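Local structure of quinoline 2-oxidoreductase medium subunit (Pseudomonas putida, 1T3Q) at residues 97-102 / 178-183; 198-201 / 207-210; 242-247 / 270-275. The protein carries the FAD of a molybdenum hydroxylase that oxidises quinoline at its 2-position, probably serving in electron transfer. All coordinates share one frame; numbering follows the deposited sequence.

How the contacts relate
Three contacts, met in series along the chain, show how the parts of a flavoprotein subunit are joined. Contact 1 connects a loop of the FAD-binding family region, at the flavin, to strand 177-183 of the C-terminal one; contact 2, about 20 Å away between centres, belongs to the same antiparallel sheet, where strands 177-183 and 193-202 are neighbours, and Trp178 packs on Gly198. Contact 3 pairs helices 237-248 and 261-284, its centre about 17 Å from that of contact 1 and 14 Å from that of contact 2. Asp181 and Arg274 form a salt bridge between contacts 1 and 3. The strand that meets the flavin loop is thereby tied both to the hairpin and to helix 261-284.

Contact 1: 97-102 / 178-183; sequences LAHVAH and WEFDEY. With FAD (flavin-adenine dinucleotide), chain R.
His99, within the type I turn from Leu97 to Val100, faces Glu182 of the strand with 8.2 Å between their CA atoms, so side chains and water bridge the gap instead of backbone pairing. The imidazole leaves with CG anti to the carbonyl carbon (chi1 -67°) and reaches Phe180 in an offset edge-to-face pair. Phe180 turns its edge to the histidine face, planes at 63°, and brings CE2 to 3.6 Å from His99 CD2. Glu182 OE1 lies 3.5 Å from His99 CB. Two waters sit at the imidazole edge, in its plane: one joins ND1 to Glu182 OE1, the other joins NE2 to the carbonyl oxygen of Phe180. Together they probably help to fix the ring's rotation. With an alanine here, both waters would probably lose their link across the contact, and the Phe180 edge its aromatic partner. Farther along the loop, Ala101 N makes a weak 3.2 Å hydrogen bond to FAD O4, so the loop that meets the strand also meets the flavin. Around it, Leu97 and Val100 pack on helix 77-82, Phe180 touches Phe126 of helix 123-130, and the strand pairs with strand 193-202.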
loop_
_atom_site.group_PDB
_atom_site.type_symbol
_atom_site.label_atom_id
_atom_site.label_comp_id
_atom_site.label_asym_id
_atom_site.label_seq_id
_atom_site.Cartn_x
_atom_site.Cartn_y
_atom_site.Cartn_z
ATOM N N LEU C 97 45.497 -13.174 -17.462
ATOM C CA LEU C 97 44.350 -12.953 -16.589
ATOM C C LEU C 97 43.548 -11.702 -16.931
ATOM O O LEU C 97 42.389 -11.579 -16.534
ATOM C CB LEU C 97 44.814 -12.903 -15.133
ATOM C CG LEU C 97 45.245 -14.263 -14.570
ATOM C CD1 LEU C 97 46.025 -14.077 -13.282
ATOM C CD2 LEU C 97 44.014 -15.125 -14.339
ATOM N N ALA C 98 44.155 -10.774 -17.663
ATOM C CA ALA C 98 43.459 -9.555 -18.055
ATOM C C ALA C 98 42.300 -9.897 -18.994
ATOM O O ALA C 98 41.329 -9.145 -19.105
ATOM C CB ALA C 98 44.425 -8.597 -18.747
ATOM N N HIS C 99 42.410 -11.040 -19.661
ATOM C CA HIS C 99 41.395 -11.507 -20.603
ATOM C C HIS C 99 40.294 -12.321 -19.928
ATOM O O HIS C 99 39.241 -12.561 -20.520
ATOM C CB HIS C 99 42.050 -12.365 -21.693
ATOM C CG HIS C 99 42.967 -11.601 -22.597
ATOM N ND1 HIS C 99 42.507 -10.846 -23.656
ATOM C CD2 HIS C 99 44.313 -11.453 -22.586
ATOM C CE1 HIS C 99 43.531 -10.267 -24.259
ATOM N NE2 HIS C 99 44.637 -10.618 -23.629
ATOM N N VAL C 100 40.532 -12.747 -18.693
ATOM C CA VAL C 100 39.549 -13.554 -17.979
ATOM C C VAL C 100 38.400 -12.757 -17.360
ATOM O O VAL C 100 38.598 -11.969 -16.431
ATOM C CB VAL C 100 40.234 -14.398 -16.876
ATOM C CG1 VAL C 100 39.191 -15.146 -16.057
ATOM C CG2 VAL C 100 41.204 -15.384 -17.517
ATOM N N ALA C 101 37.199 -12.983 -17.891
ATOM C CA ALA C 101 35.982 -12.332 -17.417
ATOM C C ALA C 101 36.156 -10.838 -17.145
ATOM O O ALA C 101 36.795 -10.113 -17.913
ATOM C CB ALA C 101 35.489 -13.033 -16.153
ATOM N N HIS C 102 35.559 -10.387 -16.051
ATOM C CA HIS C 102 35.650 -8.993 -15.664
ATOM C C HIS C 102 36.057 -8.894 -14.207
ATOM O O HIS C 102 36.165 -9.903 -13.508
ATOM C CB HIS C 102 34.313 -8.279 -15.891
ATOM C CG HIS C 102 33.867 -8.283 -17.319
ATOM N ND1 HIS C 102 33.312 -9.391 -17.923
ATOM C CD2 HIS C 102 33.943 -7.330 -18.278
ATOM C CE1 HIS C 102 33.067 -9.120 -19.192
ATOM N NE2 HIS C 102 33.441 -7.877 -19.434
ATOM N N TRP C 178 57.302 -15.141 -23.219
ATOM C CA TRP C 178 55.918 -15.379 -23.619
ATOM C C TRP C 178 55.040 -14.171 -23.918
ATOM O O TRP C 178 55.171 -13.108 -23.308
ATOM C CB TRP C 178 55.198 -16.197 -22.546
ATOM C CG TRP C 178 55.661 -17.601 -22.402
ATOM C CD1 TRP C 178 56.565 -18.085 -21.496
ATOM C CD2 TRP C 178 55.222 -18.722 -23.171
ATOM N NE1 TRP C 178 56.709 -19.445 -21.653
ATOM C CE2 TRP C 178 55.896 -19.860 -22.675
ATOM C CE3 TRP C 178 54.319 -18.876 -24.232
ATOM C CZ2 TRP C 178 55.697 -21.140 -23.206
ATOM C CZ3 TRP C 178 54.121 -20.151 -24.761
ATOM C CH2 TRP C 178 54.809 -21.264 -24.245
ATOM N N GLU C 179 54.124 -14.367 -24.861
ATOM C CA GLU C 179 53.143 -13.362 -25.239
ATOM C C GLU C 179 51.871 -14.158 -25.497
ATOM O O GLU C 179 51.928 -15.294 -25.976
ATOM C CB GLU C 179 53.573 -12.590 -26.493
ATOM C CG GLU C 179 54.778 -11.682 -26.267
ATOM C CD GLU C 179 54.521 -10.573 -25.250
ATOM O OE1 GLU C 179 55.487 -9.869 -24.882
ATOM O OE2 GLU C 179 53.363 -10.394 -24.821
ATOM N N PHE C 180 50.729 -13.568 -25.168
ATOM C CA PHE C 180 49.446 -14.240 -25.324
ATOM C C PHE C 180 48.410 -13.318 -25.947
ATOM O O PHE C 180 48.489 -12.097 -25.818
ATOM C CB PHE C 180 48.954 -14.702 -23.946
ATOM C CG PHE C 180 47.534 -15.199 -23.930
ATOM C CD1 PHE C 180 47.248 -16.547 -24.136
ATOM C CD2 PHE C 180 46.478 -14.321 -23.697
ATOM C CE1 PHE C 180 45.932 -17.014 -24.108
ATOM C CE2 PHE C 180 45.156 -14.775 -23.667
ATOM C CZ PHE C 180 44.882 -16.125 -23.872
ATOM N N ASP C 181 47.435 -13.914 -26.620
ATOM C CA ASP C 181 46.362 -13.155 -27.234
ATOM C C ASP C 181 45.221 -14.108 -27.547
ATOM O O ASP C 181 45.399 -15.322 -27.535
ATOM C CB ASP C 181 46.845 -12.473 -28.512
ATOM C CG ASP C 181 45.967 -11.306 -28.916
ATOM O OD1 ASP C 181 46.240 -10.709 -29.976
ATOM O OD2 ASP C 181 45.011 -10.979 -28.175
ATOM N N GLU C 182 44.044 -13.559 -27.817
ATOM C CA GLU C 182 42.888 -14.385 -28.122
ATOM C C GLU C 182 41.861 -13.568 -28.891
ATOM O O GLU C 182 41.981 -12.351 -28.999
ATOM C CB GLU C 182 42.261 -14.905 -26.825
ATOM C CG GLU C 182 41.513 -13.844 -26.015
ATOM C CD GLU C 182 41.008 -14.371 -24.684
ATOM O OE1 GLU C 182 40.027 -13.812 -24.145
ATOM O OE2 GLU C 182 41.602 -15.340 -24.169
ATOM N N TYR C 183 40.860 -14.252 -29.431
ATOM C CA TYR C 183 39.795 -13.594 -30.171
ATOM C C TYR C 183 38.488 -13.838 -29.430
ATOM O O TYR C 183 38.062 -14.981 -29.273
ATOM C CB TYR C 183 39.680 -14.172 -31.580
ATOM C CG TYR C 183 38.680 -13.455 -32.462
ATOM C CD1 TYR C 183 39.056 -12.341 -33.210
ATOM C CD2 TYR C 183 37.360 -13.901 -32.563
ATOM C CE1 TYR C 183 38.147 -11.688 -34.046
ATOM C CE2 TYR C 183 36.440 -13.254 -33.396
ATOM C CZ TYR C 183 36.843 -12.151 -34.136
ATOM O OH TYR C 183 35.955 -11.522 -34.984
HETATM P PA FAD R . 33.970 -22.747 -8.345
HETATM O O1A FAD R . 32.925 -22.257 -9.284
HETATM O O2A FAD R . 33.706 -22.777 -7.032
HETATM O O5B FAD R . 33.987 -24.194 -8.803
HETATM C C5B FAD R . 34.666 -24.707 -9.995
HETATM C C4B FAD R . 34.554 -26.291 -10.013
HETATM O O4B FAD R . 35.842 -26.796 -9.480
HETATM C C3B FAD R . 33.458 -27.016 -9.159
HETATM O O3B FAD R . 33.032 -28.202 -9.760
HETATM C C2B FAD R . 34.192 -27.218 -7.799
HETATM O O2B FAD R . 33.687 -28.313 -7.075
HETATM C C1B FAD R . 35.585 -27.549 -8.246
HETATM N N9A FAD R . 36.651 -27.086 -7.358
HETATM C C8A FAD R . 36.926 -25.784 -6.991
HETATM N N7A FAD R . 38.089 -25.656 -6.354
HETATM C C5A FAD R . 38.590 -26.935 -6.283
HETATM C C6A FAD R . 39.863 -27.489 -5.721
HETATM N N6A FAD R . 40.773 -26.774 -5.108
HETATM N N1A FAD R . 40.015 -28.863 -5.863
HETATM C C2A FAD R . 39.080 -29.655 -6.494
HETATM N N3A FAD R . 37.894 -29.240 -7.027
HETATM C C4A FAD R . 37.664 -27.880 -6.850
HETATM N N1 FAD R . 36.802 -18.170 -16.930
HETATM C C2 FAD R . 37.761 -18.050 -17.852
HETATM O O2 FAD R . 38.633 -18.872 -17.978
HETATM N N3 FAD R . 37.696 -17.041 -18.872
HETATM C C4 FAD R . 36.595 -16.199 -19.004
HETATM O O4 FAD R . 36.577 -15.392 -19.907
HETATM C C4X FAD R . 35.497 -16.372 -18.048
HETATM N N5 FAD R . 34.378 -15.579 -18.121
HETATM C C5X FAD R . 33.418 -15.709 -17.135
HETATM C C6 FAD R . 32.255 -14.878 -17.230
HETATM C C7 FAD R . 31.237 -14.937 -16.277
HETATM C C7M FAD R . 30.015 -14.059 -16.444
HETATM C C8 FAD R . 31.360 -15.859 -15.122
HETATM C C8M FAD R . 30.301 -15.971 -14.052
HETATM C C9 FAD R . 32.518 -16.673 -15.001
HETATM C C9A FAD R . 33.540 -16.620 -16.002
HETATM N N10 FAD R . 34.753 -17.441 -15.972
HETATM C C10 FAD R . 35.685 -17.366 -16.962
HETATM C "C1'" FAD R . 34.855 -18.500 -14.931
HETATM C "C2'" FAD R . 35.803 -18.115 -13.759
HETATM O "O2'" FAD R . 37.162 -18.186 -14.202
HETATM C "C3'" FAD R . 35.510 -19.117 -12.639
HETATM O "O3'" FAD R . 35.833 -18.446 -11.412
HETATM C "C4'" FAD R . 36.341 -20.423 -12.743
HETATM O "O4'" FAD R . 36.089 -21.103 -13.976
HETATM C "C5'" FAD R . 35.916 -21.299 -11.598
HETATM O "O5'" FAD R . 36.723 -20.922 -10.325
HETATM P P FAD R . 35.992 -20.774 -9.017
HETATM O O1P FAD R . 37.082 -20.466 -7.985
HETATM O O2P FAD R . 34.916 -19.898 -9.080
HETATM O O3P FAD R . 35.432 -22.093 -8.677
HETATM O O HOH W 1 39.846 -10.768 -24.298
HETATM O O HOH W 2 47.442 -10.260 -24.248
#

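Contact 2: 198-201 / 207-210; sequences GLSM and VAAR
Ser200 O receives the straightest of the bonds between the two segments: Val207 N lies 2.8 Å from it, the N-H...O angle is 179°, and the donor sits nearly along the C=O axis. The same oxygen also takes a weak bond from Ala208 N, at 3.5 Å. Two residues of one strand thus face a single residue of the other, the signature of a classic beta bulge, and it falls where the second strand turns a corner. Beyond it the ladder is regular. Ser200 N is bonded to Ala208 O at 2.9 Å, and Gly198 and Arg210 complete a reciprocal pair, with Gly198 N 2.8 Å from Arg210 O and Arg210 N bonded back to Gly198 O. Between these hydrogen-bonded pairs, Leu199 and Ala209 form a non-hydrogen-bonded one, and the CA-H groups of both make additional contacts to carbonyl oxygens across the ladder. The strand axes run antiparallel at 174°. On the face holding Leu199 and Ala209, the leucine sends CG anti to its carbonyl carbon (chi1 -54°), and CD2 comes to 3.5 Å from Ala209 CB. On the other face Ser200 CB rests 3.6 Å from Ala208 CB. The hairpin is flanked on its two faces: Leu199 and Met201 pack against helix 261-284 and Ala209 touches Leu230 of helix 224-230, while Ser200 and Ala208 meet Leu176. Strand 193-202 also pairs with strand 177-183 through Leu199 and His177.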
loop_
_atom_site.group_PDB
_atom_site.type_symbol
_atom_site.label_atom_id
_atom_site.label_comp_id
_atom_site.label_asym_id
_atom_site.label_seq_id
_atom_site.Cartn_x
_atom_site.Cartn_y
_atom_site.Cartn_z
ATOM N N GLY C 198 55.998 -18.768 -26.963
ATOM C CA GLY C 198 57.155 -18.625 -26.099
ATOM C C GLY C 198 58.382 -18.743 -26.981
ATOM O O GLY C 198 58.584 -19.769 -27.636
ATOM N N LEU C 199 59.206 -17.701 -27.006
ATOM C CA LEU C 199 60.387 -17.713 -27.853
ATOM C C LEU C 199 61.692 -17.414 -27.147
ATOM O O LEU C 199 61.734 -16.695 -26.147
ATOM C CB LEU C 199 60.235 -16.696 -28.984
ATOM C CG LEU C 199 58.996 -16.778 -29.866
ATOM C CD1 LEU C 199 59.033 -15.638 -30.871
ATOM C CD2 LEU C 199 58.939 -18.124 -30.568
ATOM N N SER C 200 62.758 -17.979 -27.698
ATOM C CA SER C 200 64.106 -17.756 -27.210
ATOM C C SER C 200 64.823 -17.210 -28.439
ATOM O O SER C 200 64.893 -17.876 -29.475
ATOM C CB SER C 200 64.749 -19.064 -26.759
ATOM O OG SER C 200 66.098 -18.840 -26.388
ATOM N N MET C 201 65.325 -15.986 -28.336
ATOM C CA MET C 201 66.007 -15.357 -29.455
ATOM C C MET C 201 67.476 -15.108 -29.142
ATOM O O MET C 201 67.814 -14.540 -28.106
ATOM C CB MET C 201 65.336 -14.026 -29.801
ATOM C CG MET C 201 63.826 -14.099 -30.005
ATOM S SD MET C 201 63.313 -15.005 -31.481
ATOM C CE MET C 201 63.296 -13.685 -32.691
ATOM N N VAL C 207 65.856 -19.501 -31.585
ATOM C CA VAL C 207 66.619 -20.702 -31.261
ATOM C C VAL C 207 65.716 -21.748 -30.613
ATOM O O VAL C 207 65.999 -22.941 -30.661
ATOM C CB VAL C 207 67.794 -20.379 -30.305
ATOM C CG1 VAL C 207 68.706 -19.340 -30.943
ATOM C CG2 VAL C 207 67.270 -19.870 -28.975
ATOM N N ALA C 208 64.623 -21.290 -30.013
ATOM C CA ALA C 208 63.671 -22.183 -29.367
ATOM C C ALA C 208 62.285 -21.557 -29.434
ATOM O O ALA C 208 62.135 -20.349 -29.257
ATOM C CB ALA C 208 64.069 -22.417 -27.914
ATOM N N ALA C 209 61.274 -22.382 -29.686
ATOM C CA ALA C 209 59.912 -21.882 -29.778
ATOM C C ALA C 209 58.893 -22.881 -29.255
ATOM O O ALA C 209 59.044 -24.088 -29.429
ATOM C CB ALA C 209 59.583 -21.522 -31.232
ATOM N N ARG C 210 57.864 -22.357 -28.596
ATOM C CA ARG C 210 56.766 -23.159 -28.075
ATOM C C ARG C 210 55.501 -22.391 -28.438
ATOM O O ARG C 210 55.211 -21.343 -27.860
ATOM C CB ARG C 210 56.862 -23.332 -26.554
ATOM C CG ARG C 210 57.979 -24.262 -26.093
ATOM C CD ARG C 210 57.718 -25.724 -26.467
ATOM N NE ARG C 210 56.607 -26.307 -25.714
ATOM C CZ ARG C 210 56.266 -27.594 -25.754
ATOM N NH1 ARG C 210 56.948 -28.444 -26.513
ATOM N NH2 ARG C 210 55.241 -28.034 -25.035
#

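Contact 3: 242-247 / 270-275; sequences TAAELA and AITQRV
Ala244 and Thr272 carry most of this helix-to-helix contact, with Gln273 as the third member, and the contact is van der Waals packing, without a hydrogen bond between the two segments. Ala244 points its methyl toward the other helix, where CB lands against the backbone of Gln273, 3.7 Å from its N, and lies 3.8 Å from Gln273 CB. The CA atoms of Ala244 and Gln273 are 5.1 Å apart, a close approach that the small alanine permits. Thr272 stands beside it and divides its two branches between two tasks. Its CG2, set anti to the backbone N, reaches over to Ala244 CA at 3.7 Å and then to the methyl of Ala247, one turn farther along, with CB 4.1 Å from that same CG2. The hydroxyl, with OG1 beside the backbone N (chi1 -67°), turns back to its own helix and hydrogen-bonds Ala268 O. The polar end of this buried side chain is therefore satisfied locally, and its methyl serves the interface. Gln273 contributes mainly its backbone and CB, its chain leaving extended from there. The short segment axes come within 8.2 Å and run at 133° to one another, inclined away from antiparallel, and the touching residues form a small patch. This is plain packing, away from the flavin. The patch has the hairpin and another helix beside it: Thr272 also meets Ala195 of strand 193-202 and Ile211 and Leu213 of strand 205-214, Ala247 touches Leu213 as well, and helix 224-230 packs on helix 237-248, Phe229 against Thr242 and Leu246, Leu230 against Ala243.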
loop_
_atom_site.group_PDB
_atom_site.type_symbol
_atom_site.label_atom_id
_atom_site.label_comp_id
_atom_site.label_asym_id
_atom_site.label_seq_id
_atom_site.Cartn_x
_atom_site.Cartn_y
_atom_site.Cartn_z
ATOM N N THR C 242 53.670 -18.571 -41.974
ATOM C CA THR C 242 53.862 -19.986 -42.273
ATOM C C THR C 242 53.737 -20.825 -41.003
ATOM O O THR C 242 53.134 -21.898 -41.012
ATOM C CB THR C 242 55.249 -20.249 -42.902
ATOM O OG1 THR C 242 55.371 -19.507 -44.119
ATOM C CG2 THR C 242 55.423 -21.727 -43.205
ATOM N N ALA C 243 54.304 -20.332 -39.909
ATOM C CA ALA C 243 54.232 -21.054 -38.641
ATOM C C ALA C 243 52.779 -21.153 -38.176
ATOM O O ALA C 243 52.365 -22.173 -37.618
ATOM C CB ALA C 243 55.073 -20.350 -37.587
ATOM N N ALA C 244 52.010 -20.091 -38.416
ATOM C CA ALA C 244 50.600 -20.056 -38.026
ATOM C C ALA C 244 49.801 -21.126 -38.778
ATOM O O ALA C 244 48.898 -21.745 -38.216
ATOM C CB ALA C 244 50.017 -18.668 -38.298
ATOM N N GLU C 245 50.141 -21.337 -40.046
ATOM C CA GLU C 245 49.476 -22.349 -40.863
ATOM C C GLU C 245 49.796 -23.735 -40.308
ATOM O O GLU C 245 48.910 -24.575 -40.147
ATOM C CB GLU C 245 49.961 -22.262 -42.311
ATOM C CG GLU C 245 49.520 -21.009 -43.049
ATOM N N LEU C 246 51.076 -23.964 -40.022
ATOM C CA LEU C 246 51.531 -25.239 -39.484
ATOM C C LEU C 246 50.902 -25.527 -38.130
ATOM O O LEU C 246 50.568 -26.669 -37.823
ATOM C CB LEU C 246 53.055 -25.240 -39.343
ATOM C CG LEU C 246 53.882 -25.241 -40.629
ATOM C CD1 LEU C 246 55.354 -25.080 -40.282
ATOM C CD2 LEU C 246 53.648 -26.539 -41.390
ATOM N N ALA C 247 50.735 -24.484 -37.325
ATOM C CA ALA C 247 50.155 -24.620 -35.993
ATOM C C ALA C 247 48.664 -24.936 -35.998
ATOM O O ALA C 247 48.149 -25.520 -35.047
ATOM C CB ALA C 247 50.398 -23.345 -35.196
ATOM N N ALA C 270 45.109 -16.353 -37.757
ATOM C CA ALA C 270 45.360 -14.916 -37.644
ATOM C C ALA C 270 45.915 -14.550 -36.272
ATOM O O ALA C 270 46.845 -13.757 -36.162
ATOM C CB ALA C 270 44.072 -14.136 -37.907
ATOM N N ILE C 271 45.339 -15.133 -35.229
ATOM C CA ILE C 271 45.776 -14.858 -33.868
ATOM C C ILE C 271 47.169 -15.428 -33.590
ATOM O O ILE C 271 47.996 -14.788 -32.932
ATOM C CB ILE C 271 44.776 -15.443 -32.853
ATOM C CG1 ILE C 271 43.396 -14.815 -33.078
ATOM C CG2 ILE C 271 45.260 -15.198 -31.432
ATOM C CD1 ILE C 271 43.375 -13.300 -32.952
ATOM N N THR C 272 47.425 -16.630 -34.093
ATOM C CA THR C 272 48.717 -17.278 -33.890
ATOM C C THR C 272 49.831 -16.473 -34.545
ATOM O O THR C 272 50.889 -16.258 -33.951
ATOM C CB THR C 272 48.709 -18.709 -34.458
ATOM O OG1 THR C 272 47.804 -19.512 -33.691
ATOM C CG2 THR C 272 50.102 -19.325 -34.401
ATOM N N GLN C 273 49.589 -16.021 -35.771
ATOM C CA GLN C 273 50.571 -15.223 -36.486
ATOM C C GLN C 273 50.854 -13.949 -35.701
ATOM O O GLN C 273 52.006 -13.537 -35.548
ATOM C CB GLN C 273 50.041 -14.875 -37.878
ATOM C CG GLN C 273 50.841 -13.815 -38.598
ATOM C CD GLN C 273 50.362 -13.585 -40.019
ATOM O OE1 GLN C 273 50.734 -12.603 -40.655
ATOM N NE2 GLN C 273 49.542 -14.500 -40.527
ATOM N N ARG C 274 49.794 -13.336 -35.188
ATOM C CA ARG C 274 49.913 -12.105 -34.421
ATOM C C ARG C 274 50.744 -12.275 -33.151
ATOM O O ARG C 274 51.624 -11.462 -32.865
ATOM C CB ARG C 274 48.523 -11.586 -34.047
ATOM C CG ARG C 274 48.547 -10.270 -33.290
ATOM C CD ARG C 274 47.222 -10.011 -32.594
ATOM N NE ARG C 274 46.102 -9.918 -33.524
ATOM C CZ ARG C 274 44.827 -9.857 -33.148
ATOM N NH1 ARG C 274 43.868 -9.766 -34.061
ATOM N NH2 ARG C 274 44.510 -9.894 -31.861
ATOM N N VAL C 275 50.463 -13.329 -32.390
ATOM C CA VAL C 275 51.182 -13.576 -31.145
ATOM C C VAL C 275 52.651 -13.951 -31.374
ATOM O O VAL C 275 53.526 -13.582 -30.584
ATOM C CB VAL C 275 50.463 -14.666 -30.290
ATOM C CG1 VAL C 275 50.590 -16.037 -30.945
ATOM C CG2 VAL C 275 51.035 -14.680 -28.880
#